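Local coordinates for protein probable thiol peroxidase (Chromobacterium violaceum, PDB 3KEB) that probably reduces peroxides through redox-active thiol chemistry, with a thioredoxin-like redoxin fold, at residues A[142-145]-A[149-152]. Sequence-based numbering, arbitrary orientation.
Sequences LADA and VHYS
Leu142 O takes two successive backbone N-H groups from the opposing strand, the mark of a classic beta bulge: His150 N reaches it at 2.8 Å, nearly straight at 165°. Tyr151 N makes a weak bond to the same Leu142 O at 3.5 Å. Leu142 N in turn donates to the backbone O of Tyr151 (2.9 Å), completing an antiparallel hydrogen-bonded pair. One residue further, Ala143 lies against Val149 as a non-hydrogen-bonded pair, so the register slips by one and His150 is the extra residue. Its imidazole swings across to the turn, where His150 NE2 donates to Asp144 OD2 at 2.8 Å. The oxygen lies in the ring plane, at its edge, yet the nitrogen arrives from above the carboxylate, whose plane is turned 71° from the ring. With CG between backbone N and carbonyl carbon (chi1 62°), the carboxylate of Asp144 lies beside the ring edge, and OD1 meanwhile accepts from Val148 N, tying the carboxylate into the turn. Beside the bulge, Leu142 CD2 packs on His150 CB (3.9 Å). The two strands form a hairpin at the margin of the mixed sheet, 149-154 being outermost within the chain; Leu142 and Tyr151 face helix 164-177, touching Leu171 and Leu170 respectively.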
loop_
_atom_site.group_PDB
_atom_site.type_symbol
_atom_site.label_atom_id
_atom_site.label_comp_id
_atom_site.label_asym_id
_atom_site.label_seq_id
_atom_site.Cartn_x
_atom_site.Cartn_y
_atom_site.Cartn_z
ATOM N N LEU A 142 20.106 9.841 7.659
ATOM C CA LEU A 142 20.737 11.001 7.054
ATOM C C LEU A 142 21.922 10.499 6.227
ATOM O O LEU A 142 22.849 9.847 6.760
ATOM C CB LEU A 142 21.262 11.954 8.121
ATOM C CG LEU A 142 22.116 13.124 7.669
ATOM C CD1 LEU A 142 21.298 14.125 6.839
ATOM C CD2 LEU A 142 22.842 13.757 8.914
ATOM N N ALA A 143 21.903 10.861 4.939
ATOM C CA ALA A 143 22.983 10.488 3.980
ATOM C C ALA A 143 23.422 11.711 3.208
ATOM O O ALA A 143 22.615 12.628 2.938
ATOM C CB ALA A 143 22.525 9.389 3.003
ATOM N N ASP A 144 24.705 11.770 2.899
ATOM C CA ASP A 144 25.220 12.858 2.077
ATOM C C ASP A 144 24.957 12.644 0.580
ATOM O O ASP A 144 24.311 11.674 0.182
ATOM C CB ASP A 144 26.689 13.108 2.385
ATOM C CG ASP A 144 27.585 11.933 2.095
ATOM O OD1 ASP A 144 27.265 11.109 1.211
ATOM O OD2 ASP A 144 28.663 11.888 2.760
ATOM N N ALA A 145 25.499 13.511 -0.262
ATOM C CA ALA A 145 25.214 13.440 -1.675
ATOM C C ALA A 145 25.895 12.231 -2.332
ATOM O O ALA A 145 25.448 11.786 -3.397
ATOM C CB ALA A 145 25.629 14.730 -2.375
ATOM N N VAL A 149 25.998 7.136 4.740
ATOM C CA VAL A 149 25.204 7.365 5.949
ATOM C C VAL A 149 26.009 8.105 7.022
ATOM O O VAL A 149 27.131 7.688 7.358
ATOM C CB VAL A 149 24.660 6.014 6.499
ATOM C CG1 VAL A 149 23.855 6.189 7.812
ATOM C CG2 VAL A 149 23.713 5.364 5.473
ATOM N N HIS A 150 25.443 9.208 7.534
ATOM C CA HIS A 150 26.033 9.981 8.682
ATOM C C HIS A 150 25.323 9.761 10.030
ATOM O O HIS A 150 25.923 9.893 11.117
ATOM C CB HIS A 150 26.012 11.488 8.381
ATOM C CG HIS A 150 26.966 11.898 7.312
ATOM N ND1 HIS A 150 28.032 12.740 7.542
ATOM C CD2 HIS A 150 27.027 11.564 6.006
ATOM C CE1 HIS A 150 28.706 12.907 6.421
ATOM N NE2 HIS A 150 28.119 12.199 5.474
ATOM N N TYR A 151 24.059 9.361 9.964
ATOM C CA TYR A 151 23.244 9.078 11.139
ATOM C C TYR A 151 22.115 8.141 10.732
ATOM O O TYR A 151 21.495 8.330 9.659
ATOM C CB TYR A 151 22.626 10.408 11.681
ATOM C CG TYR A 151 21.752 10.181 12.833
ATOM C CD1 TYR A 151 22.280 10.120 14.091
ATOM C CD2 TYR A 151 20.372 9.943 12.666
ATOM C CE1 TYR A 151 21.453 9.877 15.203
ATOM C CE2 TYR A 151 19.534 9.687 13.779
ATOM C CZ TYR A 151 20.091 9.681 15.038
ATOM O OH TYR A 151 19.344 9.431 16.174
ATOM N N SER A 152 21.800 7.168 11.573
ATOM C CA SER A 152 20.608 6.340 11.337
ATOM C C SER A 152 19.971 5.944 12.682
ATOM O O SER A 152 20.680 5.713 13.649
ATOM C CB SER A 152 20.926 5.096 10.450
ATOM O OG SER A 152 21.774 4.162 11.106
#